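Amino acid ABC transporter, binding protein (Thermus thermophilus, PDB 3VV5) binds L-thialysine, (S)-2-aminoethyl-L-cysteine, as the solute-binding protein of an ABC transporter, probably delivering it to the membrane components for uptake. Local coordinates at residues 47-52 / 189-194; 67-72 / 237-242; 78-83 / 94-99; 141-146 / 181-186. One frame throughout, in Å; residues are numbered along the deposited sequence.

Interaction 1. Residues 47-52 / 189-194; sequences PPFNYF and DRFVAK. With SLZ (L-thialysine), chain C.
At the N-cap of helix 190-200, D189 meets the F49 ring from the loop before strand 50-52. With CG opposite the backbone N (chi1 178°), D189 carries its carboxylate to the ring edge: F49 CE2 lies 3.4 Å from D189 OD2, and the two planes stand 83° apart. D189 OD2 caps the helix, its anti lone pair taking V192 N at 3.0 Å; F191 N adds a weak bond, and OD1 binds T122 OG1. An alanine in place of D189 would probably leave V192 N and T122 OG1 without this partner and the first helical turn less firmly held. V192 CG1 shares that edge, 3.8 Å from F49 CE2, and F191 CB comes obliquely to F49 CZ. F49 and N50 form a classic beta bulge, just after the cis peptide before P48. N50 ND2 lies 3.3 Å from NZ of the L-thialysine and is hydrogen-bonded to E62. P47 O packs 3.3 Å from V192 CB, and a water donates to P47 O and V192 O.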
loop_
_atom_site.group_PDB
_atom_site.type_symbol
_atom_site.label_atom_id
_atom_site.label_comp_id
_atom_site.label_asym_id
_atom_site.label_seq_id
_atom_site.Cartn_x
_atom_site.Cartn_y
_atom_site.Cartn_z
ATOM N N PRO A 47 -3.342 -2.223 -7.415
ATOM C CA PRO A 47 -3.083 -1.210 -8.435
ATOM C C PRO A 47 -3.617 0.146 -7.953
ATOM O O PRO A 47 -4.706 0.194 -7.347
ATOM C CB PRO A 47 -3.910 -1.704 -9.636
ATOM C CG PRO A 47 -5.069 -2.471 -8.994
ATOM C CD PRO A 47 -4.433 -3.153 -7.806
ATOM N N PRO A 48 -2.926 1.251 -8.282
ATOM C CA PRO A 48 -1.743 1.381 -9.160
ATOM C C PRO A 48 -0.411 1.397 -8.407
ATOM O O PRO A 48 0.608 1.753 -8.987
ATOM C CB PRO A 48 -1.974 2.752 -9.814
ATOM C CG PRO A 48 -2.623 3.545 -8.703
ATOM C CD PRO A 48 -3.537 2.569 -8.007
ATOM N N PHE A 49 -0.418 1.015 -7.136
ATOM C CA PHE A 49 0.803 1.069 -6.294
ATOM C C PHE A 49 1.770 -0.088 -6.529
ATOM O O PHE A 49 2.982 0.127 -6.739
ATOM C CB PHE A 49 0.405 1.155 -4.821
ATOM C CG PHE A 49 -0.226 2.468 -4.469
ATOM C CD1 PHE A 49 0.575 3.607 -4.322
ATOM C CD2 PHE A 49 -1.601 2.588 -4.327
ATOM C CE1 PHE A 49 0.014 4.836 -4.044
ATOM C CE2 PHE A 49 -2.182 3.832 -4.025
ATOM C CZ PHE A 49 -1.369 4.957 -3.878
ATOM N N ASN A 50 1.241 -1.313 -6.467
ATOM C CA ASN A 50 2.038 -2.512 -6.738
ATOM C C ASN A 50 1.106 -3.613 -7.231
ATOM O O ASN A 50 0.174 -4.014 -6.526
ATOM C CB ASN A 50 2.865 -2.967 -5.502
ATOM C CG ASN A 50 1.994 -3.324 -4.272
ATOM O OD1 ASN A 50 1.579 -4.481 -4.084
ATOM N ND2 ASN A 50 1.750 -2.333 -3.412
ATOM N N TYR A 51 1.347 -4.090 -8.448
ATOM C CA TYR A 51 0.383 -4.982 -9.094
ATOM C C TYR A 51 1.046 -5.647 -10.277
ATOM O O TYR A 51 2.024 -5.143 -10.824
ATOM C CB TYR A 51 -0.905 -4.233 -9.530
ATOM C CG TYR A 51 -0.698 -3.281 -10.689
ATOM C CD1 TYR A 51 -0.990 -3.681 -12.010
ATOM C CD2 TYR A 51 -0.177 -1.990 -10.478
ATOM C CE1 TYR A 51 -0.778 -2.825 -13.097
ATOM C CE2 TYR A 51 0.049 -1.099 -11.587
ATOM C CZ TYR A 51 -0.266 -1.538 -12.878
ATOM O OH TYR A 51 -0.054 -0.716 -13.971
ATOM N N PHE A 52 0.513 -6.786 -10.669
ATOM C CA PHE A 52 0.966 -7.432 -11.892
ATOM C C PHE A 52 0.140 -6.925 -13.055
ATOM O O PHE A 52 -1.098 -7.023 -13.034
ATOM C CB PHE A 52 0.854 -8.957 -11.780
ATOM C CG PHE A 52 1.887 -9.567 -10.897
ATOM C CD1 PHE A 52 3.133 -9.930 -11.407
ATOM C CD2 PHE A 52 1.628 -9.771 -9.535
ATOM C CE1 PHE A 52 4.111 -10.492 -10.587
ATOM C CE2 PHE A 52 2.590 -10.358 -8.712
ATOM C CZ PHE A 52 3.846 -10.702 -9.238
ATOM N N ASP A 189 -8.081 2.537 -0.187
ATOM C CA ASP A 189 -7.249 3.711 -0.423
ATOM C C ASP A 189 -7.872 4.650 -1.446
ATOM O O ASP A 189 -8.382 4.195 -2.476
ATOM C CB ASP A 189 -5.879 3.240 -0.898
ATOM C CG ASP A 189 -4.960 4.374 -1.221
ATOM O OD1 ASP A 189 -4.164 4.790 -0.329
ATOM O OD2 ASP A 189 -5.027 4.838 -2.378
ATOM N N ARG A 190 -7.761 5.965 -1.203
ATOM C CA ARG A 190 -8.403 6.962 -2.062
ATOM C C ARG A 190 -7.903 6.943 -3.508
ATOM O O ARG A 190 -8.684 7.108 -4.442
ATOM C CB ARG A 190 -8.261 8.375 -1.459
ATOM C CG ARG A 190 -6.806 8.838 -1.254
ATOM C CD ARG A 190 -6.719 10.233 -0.619
ATOM N NE ARG A 190 -7.240 11.255 -1.530
ATOM C CZ ARG A 190 -7.668 12.460 -1.153
ATOM N NH1 ARG A 190 -7.645 12.816 0.131
ATOM N NH2 ARG A 190 -8.125 13.308 -2.065
ATOM N N PHE A 191 -6.600 6.743 -3.689
ATOM C CA PHE A 191 -6.035 6.647 -5.041
ATOM C C PHE A 191 -6.402 5.333 -5.722
ATOM O O PHE A 191 -6.602 5.301 -6.932
ATOM C CB PHE A 191 -4.510 6.801 -5.005
ATOM C CG PHE A 191 -4.052 8.131 -4.476
ATOM C CD1 PHE A 191 -4.160 9.281 -5.267
ATOM C CD2 PHE A 191 -3.520 8.237 -3.193
ATOM C CE1 PHE A 191 -3.752 10.524 -4.788
ATOM C CE2 PHE A 191 -3.107 9.477 -2.694
ATOM C CZ PHE A 191 -3.226 10.622 -3.495
ATOM N N VAL A 192 -6.459 4.238 -4.966
ATOM C CA VAL A 192 -6.891 2.992 -5.596
ATOM C C VAL A 192 -8.362 3.021 -5.980
ATOM O O VAL A 192 -8.704 2.550 -7.066
ATOM C CB VAL A 192 -6.369 1.627 -4.950
ATOM C CG1 VAL A 192 -5.389 1.801 -3.815
ATOM C CG2 VAL A 192 -7.496 0.548 -4.717
ATOM N N ALA A 193 -9.208 3.628 -5.142
ATOM C CA ALA A 193 -10.627 3.816 -5.474
ATOM C C ALA A 193 -10.787 4.646 -6.752
ATOM O O ALA A 193 -11.540 4.281 -7.650
ATOM C CB ALA A 193 -11.349 4.525 -4.315
ATOM N N LYS A 194 -10.069 5.766 -6.813
ATOM C CA LYS A 194 -10.175 6.703 -7.934
ATOM C C LYS A 194 -9.787 5.998 -9.229
ATOM O O LYS A 194 -10.495 6.107 -10.232
ATOM C CB LYS A 194 -9.285 7.928 -7.683
ATOM C CG LYS A 194 -9.473 9.092 -8.650
ATOM C CD LYS A 194 -8.885 10.412 -8.091
ATOM C CE LYS A 194 -9.542 10.820 -6.756
ATOM N NZ LYS A 194 -9.534 12.305 -6.517
HETATM N N SLZ C . -2.807 1.127 3.251
HETATM C CA SLZ C . -3.087 -0.301 3.522
HETATM C CB SLZ C . -2.194 -1.214 2.638
HETATM S SG SLZ C . -2.925 -2.109 1.221
HETATM C CD SLZ C . -1.370 -2.890 0.660
HETATM C CE SLZ C . -1.460 -3.921 -0.469
HETATM N NZ SLZ C . -0.178 -3.927 -1.193
HETATM C C SLZ C . -2.645 -0.524 4.966
HETATM O O SLZ C . -3.172 -1.451 5.601
HETATM O OXT SLZ C . -1.770 0.252 5.414
HETATM O O HOH W 1 -7.255 0.543 -8.459
#

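Interaction 2. Residues 67-72 / 237-242; sequences NAIAER and AELMQD
I69 and L239 mark the closest backbone approach, 7.5 Å from CA to CA, where the helical segments 67-72 and 237-242 cross at 102° with their axes 10.5 Å apart. L239 fills the space between them: its CD1 branch touches A68 CB at 3.6 Å and meets I69 CG1 just as closely. Toward the surface the contact turns ionic. R72 leaves its helix with CG opposite the backbone N (chi1 -176°), then bends at chi2, which lays the guanidinium across the E238 carboxylate. The two planes are 16° apart and stacked. E238 OE1 sits over one face, 3.3 Å from R72 NE, and no N-H points at it. D242 OD2 comes instead to the guanidinium edge, 3.1 Å from R72 NH2, in a salt bridge whose hydrogen bond is weak; its OD1 binds T244 N, in the next helix. A water at the same edge bridges R72 NH1, weakly, and E238 O. An alanine at E238 would probably bare that guanidinium face and leave R72 freer to turn, with D242 as its remaining acid here. The attraction between R72 and E238 is therefore one of stacked charges, and directed bonding is left to the guanidinium rim.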
loop_
_atom_site.group_PDB
_atom_site.type_symbol
_atom_site.label_atom_id
_atom_site.label_comp_id
_atom_site.label_asym_id
_atom_site.label_seq_id
_atom_site.Cartn_x
_atom_site.Cartn_y
_atom_site.Cartn_z
ATOM N N ASN A 67 12.563 0.375 -7.527
ATOM C CA ASN A 67 13.623 0.212 -8.540
ATOM C C ASN A 67 14.605 1.397 -8.552
ATOM O O ASN A 67 15.825 1.191 -8.627
ATOM C CB ASN A 67 13.041 -0.001 -9.942
ATOM C CG ASN A 67 12.515 -1.419 -10.179
ATOM O OD1 ASN A 67 11.719 -1.637 -11.094
ATOM N ND2 ASN A 67 12.975 -2.372 -9.409
ATOM N N ALA A 68 14.074 2.625 -8.491
ATOM C CA ALA A 68 14.885 3.858 -8.468
ATOM C C ALA A 68 15.783 3.921 -7.228
ATOM O O ALA A 68 16.942 4.330 -7.310
ATOM C CB ALA A 68 13.991 5.108 -8.532
ATOM N N ILE A 69 15.225 3.538 -6.082
ATOM C CA ILE A 69 15.989 3.463 -4.829
ATOM C C ILE A 69 17.129 2.454 -4.935
ATOM O O ILE A 69 18.280 2.774 -4.618
ATOM C CB ILE A 69 15.074 3.096 -3.637
ATOM C CG1 ILE A 69 14.213 4.294 -3.260
ATOM C CG2 ILE A 69 15.907 2.611 -2.450
ATOM C CD1 ILE A 69 13.101 3.963 -2.283
ATOM N N ALA A 70 16.818 1.238 -5.384
ATOM C CA ALA A 70 17.850 0.223 -5.612
ATOM C C ALA A 70 18.960 0.737 -6.535
ATOM O O ALA A 70 20.164 0.547 -6.257
ATOM C CB ALA A 70 17.223 -1.053 -6.182
ATOM N N GLU A 71 18.559 1.397 -7.617
ATOM C CA GLU A 71 19.502 1.922 -8.609
ATOM C C GLU A 71 20.423 2.990 -8.037
ATOM O O GLU A 71 21.644 2.961 -8.265
ATOM C CB GLU A 71 18.749 2.454 -9.822
ATOM C CG GLU A 71 18.271 1.342 -10.753
ATOM C CD GLU A 71 17.127 1.769 -11.662
ATOM O OE1 GLU A 71 16.954 2.990 -11.903
ATOM O OE2 GLU A 71 16.407 0.861 -12.151
ATOM N N ARG A 72 19.851 3.917 -7.281
ATOM C CA ARG A 72 20.650 4.949 -6.612
ATOM C C ARG A 72 21.646 4.358 -5.610
ATOM O O ARG A 72 22.739 4.899 -5.436
ATOM C CB ARG A 72 19.754 5.988 -5.929
ATOM C CG ARG A 72 20.510 7.182 -5.267
ATOM C CD ARG A 72 21.521 7.864 -6.212
ATOM N NE ARG A 72 22.078 9.082 -5.620
ATOM C CZ ARG A 72 21.508 10.270 -5.722
ATOM N NH1 ARG A 72 22.062 11.324 -5.162
ATOM N NH2 ARG A 72 20.380 10.406 -6.390
ATOM N N ALA A 237 15.202 10.394 0.279
ATOM C CA ALA A 237 15.411 11.836 0.367
ATOM C C ALA A 237 16.132 12.375 -0.873
ATOM O O ALA A 237 15.767 13.436 -1.390
ATOM C CB ALA A 237 16.168 12.207 1.641
ATOM N N GLU A 238 17.101 11.617 -1.375
ATOM C CA GLU A 238 17.802 11.969 -2.629
ATOM C C GLU A 238 16.874 11.967 -3.852
ATOM O O GLU A 238 16.981 12.850 -4.722
ATOM C CB GLU A 238 19.028 11.070 -2.847
ATOM C CG GLU A 238 20.194 11.411 -1.866
ATOM C CD GLU A 238 21.353 10.409 -1.852
ATOM O OE1 GLU A 238 21.211 9.304 -2.403
ATOM O OE2 GLU A 238 22.426 10.729 -1.271
ATOM N N LEU A 239 15.956 10.999 -3.918
ATOM C CA LEU A 239 14.985 10.934 -5.028
ATOM C C LEU A 239 13.997 12.093 -5.010
ATOM O O LEU A 239 13.567 12.579 -6.064
ATOM C CB LEU A 239 14.194 9.615 -5.021
ATOM C CG LEU A 239 14.930 8.279 -5.111
ATOM C CD1 LEU A 239 13.991 7.145 -5.505
ATOM C CD2 LEU A 239 16.067 8.337 -6.050
ATOM N N MET A 240 13.616 12.521 -3.812
ATOM C CA MET A 240 12.723 13.661 -3.690
ATOM C C MET A 240 13.418 14.960 -4.108
ATOM O O MET A 240 12.793 15.837 -4.709
ATOM C CB MET A 240 12.168 13.751 -2.277
ATOM C CG MET A 240 11.100 12.718 -2.004
ATOM S SD MET A 240 10.547 12.854 -0.302
ATOM C CE MET A 240 9.395 14.199 -0.419
ATOM N N GLN A 241 14.703 15.070 -3.824
ATOM C CA GLN A 241 15.464 16.274 -4.179
ATOM C C GLN A 241 15.787 16.358 -5.686
ATOM O O GLN A 241 15.675 17.428 -6.291
ATOM C CB GLN A 241 16.737 16.389 -3.312
ATOM C CG GLN A 241 17.960 16.983 -4.040
ATOM C CD GLN A 241 18.948 17.738 -3.150
ATOM O OE1 GLN A 241 19.690 18.597 -3.635
ATOM N NE2 GLN A 241 18.975 17.415 -1.857
ATOM N N ASP A 242 16.159 15.235 -6.297
ATOM C CA ASP A 242 16.730 15.274 -7.640
ATOM C C ASP A 242 15.718 15.224 -8.784
ATOM O O ASP A 242 16.102 15.225 -9.962
ATOM C CB ASP A 242 17.832 14.210 -7.796
ATOM C CG ASP A 242 17.290 12.784 -7.930
ATOM O OD1 ASP A 242 16.065 12.596 -8.119
ATOM O OD2 ASP A 242 18.120 11.843 -7.852
HETATM O O HOH W 2 19.941 13.873 -5.196
#

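Interaction 3. Residues 78-83 / 94-99; sequences RWIAQS and GRFDFV
R95, I80 and F96 carry this contact between strand 76-81 and the loop running into strand 98-100. I80 touches both of the others, chiefly through its CG2 branch. It lies over one face of the R95 guanidinium, 3.9 Å from NH2, and it also reaches the edge of the F96 ring, where I80 CG2 is 3.7 Å from F96 CE1. Next to it I80 CB approaches F96 CD1 at 3.8 Å, and Q82 CG extends the same apolar edge, 4.0 Å from F96 CE1. CB of R95 lies over the centre of the F96 ring, and the bend at chi2 (82°) turns the guanidinium back to I80. The loop follows G94, which closes helix 87-92 in a Schellman motif. The whole unit is a beta-alpha-beta crossover, since strands 76-81 and 98-100 both pair in parallel with strand 37-42. Because R95 meets I80 with its flat face, the contact there is one of dispersion, and the in-plane N-H groups point past the methyl instead of into it.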
loop_
_atom_site.group_PDB
_atom_site.type_symbol
_atom_site.label_atom_id
_atom_site.label_comp_id
_atom_site.label_asym_id
_atom_site.label_seq_id
_atom_site.Cartn_x
_atom_site.Cartn_y
_atom_site.Cartn_z
ATOM N N ARG A 78 15.513 -7.535 -6.602
ATOM C CA ARG A 78 14.871 -8.835 -6.786
ATOM C C ARG A 78 13.544 -8.767 -6.071
ATOM O O ARG A 78 13.505 -8.649 -4.848
ATOM C CB ARG A 78 15.670 -9.956 -6.127
ATOM C CG ARG A 78 15.616 -11.283 -6.870
ATOM C CD ARG A 78 14.197 -11.785 -7.194
ATOM N NE ARG A 78 14.236 -13.181 -7.630
ATOM C CZ ARG A 78 14.318 -14.224 -6.802
ATOM N NH1 ARG A 78 14.360 -14.034 -5.486
ATOM N NH2 ARG A 78 14.363 -15.461 -7.292
ATOM N N TRP A 79 12.458 -8.841 -6.822
ATOM C CA TRP A 79 11.151 -8.642 -6.212
ATOM C C TRP A 79 10.540 -9.988 -5.850
ATOM O O TRP A 79 10.623 -10.954 -6.618
ATOM C CB TRP A 79 10.212 -7.880 -7.161
ATOM C CG TRP A 79 10.584 -6.431 -7.348
ATOM C CD1 TRP A 79 11.466 -5.922 -8.259
ATOM C CD2 TRP A 79 10.081 -5.312 -6.597
ATOM N NE1 TRP A 79 11.537 -4.546 -8.124
ATOM C CE2 TRP A 79 10.697 -4.152 -7.112
ATOM C CE3 TRP A 79 9.169 -5.184 -5.535
ATOM C CZ2 TRP A 79 10.431 -2.874 -6.606
ATOM C CZ3 TRP A 79 8.889 -3.904 -5.033
ATOM C CH2 TRP A 79 9.529 -2.773 -5.566
ATOM N N ILE A 80 9.912 -10.019 -4.685
ATOM C CA ILE A 80 9.199 -11.201 -4.200
ATOM C C ILE A 80 7.782 -10.759 -3.844
ATOM O O ILE A 80 7.603 -9.937 -2.945
ATOM C CB ILE A 80 9.887 -11.767 -2.932
ATOM C CG1 ILE A 80 11.390 -11.981 -3.172
ATOM C CG2 ILE A 80 9.160 -13.055 -2.431
ATOM C CD1 ILE A 80 11.781 -13.430 -3.326
ATOM N N ALA A 81 6.795 -11.308 -4.547
ATOM C CA ALA A 81 5.387 -10.963 -4.356
ATOM C C ALA A 81 4.679 -11.989 -3.469
ATOM O O ALA A 81 4.615 -13.145 -3.815
ATOM C CB ALA A 81 4.680 -10.875 -5.712
ATOM N N GLN A 82 4.132 -11.546 -2.343
ATOM C CA GLN A 82 3.501 -12.454 -1.370
ATOM C C GLN A 82 2.184 -11.873 -0.882
ATOM O O GLN A 82 1.947 -10.671 -0.993
ATOM C CB GLN A 82 4.417 -12.620 -0.135
ATOM C CG GLN A 82 5.787 -13.254 -0.389
ATOM C CD GLN A 82 5.706 -14.771 -0.473
ATOM O OE1 GLN A 82 5.753 -15.358 -1.558
ATOM N NE2 GLN A 82 5.566 -15.411 0.678
ATOM N N SER A 83 1.349 -12.708 -0.269
ATOM C CA SER A 83 0.109 -12.216 0.332
ATOM C C SER A 83 0.375 -11.054 1.309
ATOM O O SER A 83 1.311 -11.119 2.118
ATOM C CB SER A 83 -0.631 -13.378 1.012
ATOM O OG SER A 83 -1.868 -12.932 1.544
ATOM N N GLY A 94 13.575 -12.383 7.641
ATOM C CA GLY A 94 14.701 -12.196 6.735
ATOM C C GLY A 94 14.501 -12.715 5.317
ATOM O O GLY A 94 15.460 -12.864 4.579
ATOM N N ARG A 95 13.256 -12.996 4.945
ATOM C CA ARG A 95 12.907 -13.448 3.585
ATOM C C ARG A 95 13.211 -12.370 2.535
ATOM O O ARG A 95 13.621 -12.675 1.410
ATOM C CB ARG A 95 11.428 -13.898 3.529
ATOM C CG ARG A 95 10.896 -14.243 2.118
ATOM C CD ARG A 95 11.265 -15.647 1.686
ATOM N NE ARG A 95 10.854 -16.001 0.316
ATOM C CZ ARG A 95 9.646 -16.443 -0.037
ATOM N NH1 ARG A 95 8.678 -16.554 0.860
ATOM N NH2 ARG A 95 9.396 -16.760 -1.304
ATOM N N PHE A 96 13.012 -11.110 2.902
ATOM C CA PHE A 96 13.393 -9.992 2.038
ATOM C C PHE A 96 14.142 -8.977 2.896
ATOM O O PHE A 96 14.062 -9.022 4.131
ATOM C CB PHE A 96 12.189 -9.286 1.384
ATOM C CG PHE A 96 10.840 -9.935 1.625
ATOM C CD1 PHE A 96 10.342 -10.887 0.750
ATOM C CD2 PHE A 96 10.034 -9.518 2.681
ATOM C CE1 PHE A 96 9.068 -11.448 0.939
ATOM C CE2 PHE A 96 8.766 -10.080 2.879
ATOM C CZ PHE A 96 8.288 -11.042 2.015
ATOM N N ASP A 97 14.845 -8.050 2.254
ATOM C CA ASP A 97 15.601 -7.016 2.972
ATOM C C ASP A 97 14.731 -5.826 3.356
ATOM O O ASP A 97 14.883 -5.245 4.444
ATOM C CB ASP A 97 16.791 -6.552 2.129
ATOM C CG ASP A 97 17.708 -7.680 1.783
ATOM O OD1 ASP A 97 18.134 -8.391 2.723
ATOM O OD2 ASP A 97 17.989 -7.876 0.583
ATOM N N PHE A 98 13.813 -5.465 2.464
ATOM C CA PHE A 98 12.789 -4.484 2.793
ATOM C C PHE A 98 11.484 -4.760 2.069
ATOM O O PHE A 98 11.432 -5.537 1.108
ATOM C CB PHE A 98 13.255 -3.021 2.623
ATOM C CG PHE A 98 13.247 -2.483 1.191
ATOM C CD1 PHE A 98 12.195 -1.668 0.740
ATOM C CD2 PHE A 98 14.340 -2.699 0.338
ATOM C CE1 PHE A 98 12.200 -1.129 -0.574
ATOM C CE2 PHE A 98 14.386 -2.140 -0.980
ATOM C CZ PHE A 98 13.313 -1.363 -1.435
ATOM N N VAL A 99 10.448 -4.095 2.549
ATOM C CA VAL A 99 9.120 -4.240 1.987
ATOM C C VAL A 99 8.623 -2.857 1.550
ATOM O O VAL A 99 8.766 -1.870 2.289
ATOM C CB VAL A 99 8.150 -4.860 3.032
ATOM C CG1 VAL A 99 6.676 -4.779 2.571
ATOM C CG2 VAL A 99 8.522 -6.309 3.321
#

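Interaction 4. Residues 141-146 / 181-186; sequences GKVVGV and GRIDTW
With CG beside its own backbone N (chi1 -71°), D184 swings its carboxylate onto the edge of segment 141-146, where OD2 receives V143 N through its anti lone pair. That bond, V143 N to D184 OD2, is 3.0 Å long and nearly straight at 172°. In return V143 O accepts D184 N at 2.9 Å, so V143 is gripped at both its N-H and its carbonyl. I183 has CG1 between N and the carbonyl carbon (chi1 61°) and extends beyond it, bringing CD1 to 3.6 Å from G145 CA. A CB on G145 would clash with that methyl. The parallel pairing continues with G145 N to T185 O at 2.8 Å, while V144 CG2 lies alongside T185 CB and G145 O faces the edge of the W186 indole. Strand 143-147 runs between strands 164-168 and 185-189, and helix 171-180 makes the crossover between those two: I183 and W186 pack on its L178, W186 NE1 binds its D171, and T185 OG1 bonds to S128 of strand 120-129.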
loop_
_atom_site.group_PDB
_atom_site.type_symbol
_atom_site.label_atom_id
_atom_site.label_comp_id
_atom_site.label_asym_id
_atom_site.label_seq_id
_atom_site.Cartn_x
_atom_site.Cartn_y
_atom_site.Cartn_z
ATOM N N GLY A 141 -25.853 -0.776 10.317
ATOM C CA GLY A 141 -26.747 -1.790 9.720
ATOM C C GLY A 141 -26.284 -2.264 8.350
ATOM O O GLY A 141 -27.005 -2.989 7.648
ATOM N N LYS A 142 -25.064 -1.879 7.976
ATOM C CA LYS A 142 -24.562 -2.163 6.628
ATOM C C LYS A 142 -23.479 -3.230 6.643
ATOM O O LYS A 142 -22.872 -3.518 7.684
ATOM C CB LYS A 142 -24.082 -0.875 5.939
ATOM C CG LYS A 142 -25.146 0.220 5.889
ATOM C CD LYS A 142 -26.251 -0.125 4.904
ATOM C CE LYS A 142 -27.410 0.845 5.003
ATOM N NZ LYS A 142 -28.330 0.609 3.836
ATOM N N VAL A 143 -23.251 -3.829 5.483
ATOM C CA VAL A 143 -22.210 -4.850 5.335
ATOM C C VAL A 143 -21.013 -4.173 4.656
ATOM O O VAL A 143 -21.144 -3.630 3.565
ATOM C CB VAL A 143 -22.709 -6.043 4.492
ATOM C CG1 VAL A 143 -21.629 -7.123 4.378
ATOM C CG2 VAL A 143 -24.003 -6.634 5.107
ATOM N N VAL A 144 -19.857 -4.211 5.311
ATOM C CA VAL A 144 -18.671 -3.535 4.798
ATOM C C VAL A 144 -17.583 -4.546 4.406
ATOM O O VAL A 144 -17.297 -5.480 5.160
ATOM C CB VAL A 144 -18.161 -2.452 5.822
ATOM C CG1 VAL A 144 -16.869 -1.778 5.360
ATOM C CG2 VAL A 144 -19.219 -1.394 6.034
ATOM N N GLY A 145 -16.997 -4.364 3.218
ATOM C CA GLY A 145 -15.900 -5.223 2.736
ATOM C C GLY A 145 -14.536 -4.541 2.851
ATOM O O GLY A 145 -14.377 -3.401 2.397
ATOM N N VAL A 146 -13.569 -5.245 3.448
ATOM C CA VAL A 146 -12.157 -4.780 3.582
ATOM C C VAL A 146 -11.144 -5.902 3.366
ATOM O O VAL A 146 -11.413 -7.079 3.663
ATOM C CB VAL A 146 -11.872 -4.213 4.988
ATOM C CG1 VAL A 146 -12.591 -2.912 5.190
ATOM C CG2 VAL A 146 -12.298 -5.217 6.045
ATOM N N GLY A 181 -23.085 -6.487 -5.373
ATOM C CA GLY A 181 -24.140 -6.160 -4.424
ATOM C C GLY A 181 -24.113 -7.050 -3.200
ATOM O O GLY A 181 -25.082 -7.085 -2.437
ATOM N N ARG A 182 -23.003 -7.760 -2.998
ATOM C CA ARG A 182 -22.863 -8.647 -1.842
ATOM C C ARG A 182 -22.306 -7.924 -0.609
ATOM O O ARG A 182 -22.372 -8.430 0.519
ATOM C CB ARG A 182 -22.066 -9.902 -2.206
ATOM C CG ARG A 182 -22.390 -10.410 -3.624
ATOM C CD ARG A 182 -22.758 -11.885 -3.670
ATOM N NE ARG A 182 -21.599 -12.763 -3.497
ATOM C CZ ARG A 182 -20.896 -13.304 -4.493
ATOM N NH1 ARG A 182 -21.215 -13.063 -5.768
ATOM N NH2 ARG A 182 -19.866 -14.093 -4.207
ATOM N N ILE A 183 -21.784 -6.718 -0.820
ATOM C CA ILE A 183 -21.496 -5.826 0.299
ATOM C C ILE A 183 -22.048 -4.454 -0.062
ATOM O O ILE A 183 -22.248 -4.147 -1.241
ATOM C CB ILE A 183 -19.986 -5.735 0.611
ATOM C CG1 ILE A 183 -19.214 -5.186 -0.599
ATOM C CG2 ILE A 183 -19.410 -7.111 1.024
ATOM C CD1 ILE A 183 -17.742 -4.953 -0.312
ATOM N N ASP A 184 -22.293 -3.636 0.951
ATOM C CA ASP A 184 -22.822 -2.286 0.746
ATOM C C ASP A 184 -21.731 -1.258 0.473
ATOM O O ASP A 184 -21.970 -0.239 -0.184
ATOM C CB ASP A 184 -23.583 -1.833 1.989
ATOM C CG ASP A 184 -24.895 -2.571 2.173
ATOM O OD1 ASP A 184 -25.799 -2.397 1.321
ATOM O OD2 ASP A 184 -25.023 -3.301 3.175
ATOM N N THR A 185 -20.544 -1.522 1.002
ATOM C CA THR A 185 -19.481 -0.519 1.068
ATOM C C THR A 185 -18.116 -1.199 1.063
ATOM O O THR A 185 -17.940 -2.231 1.680
ATOM C CB THR A 185 -19.664 0.365 2.324
ATOM O OG1 THR A 185 -20.770 1.260 2.108
ATOM C CG2 THR A 185 -18.393 1.207 2.621
ATOM N N TRP A 186 -17.161 -0.602 0.344
ATOM C CA TRP A 186 -15.775 -1.050 0.306
ATOM C C TRP A 186 -14.928 0.069 0.898
ATOM O O TRP A 186 -15.086 1.228 0.500
ATOM C CB TRP A 186 -15.418 -1.289 -1.173
ATOM C CG TRP A 186 -13.984 -1.575 -1.521
ATOM C CD1 TRP A 186 -13.070 -2.316 -0.814
ATOM C CD2 TRP A 186 -13.324 -1.157 -2.724
ATOM N NE1 TRP A 186 -11.873 -2.389 -1.529
ATOM C CE2 TRP A 186 -12.009 -1.677 -2.693
ATOM C CE3 TRP A 186 -13.729 -0.390 -3.831
ATOM C CZ2 TRP A 186 -11.086 -1.443 -3.728
ATOM C CZ3 TRP A 186 -12.810 -0.149 -4.850
ATOM C CH2 TRP A 186 -11.507 -0.683 -4.794
#

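The four contacts are spread over the two-lobed fold expected of this family, with the L-thialysine between the lobes. Interaction 1 is the one that reaches the ligand, through N50, and it lies only about 8 Å from the chain centre. Interactions 2 and 4 lie on opposite sides of that centre, their own centres about 39 Å apart. Interaction 1 touches interaction 3, with F52 CZ 3.6 Å from A81 CB, and interaction 4, with V192 CG2 4.2 Å from W186 CH2. Helix 61-72 of interaction 2 leads directly into strand 76-81 of interaction 3. The side chains of Q82 and W186 come within about 10 and 9 Å of the ligand.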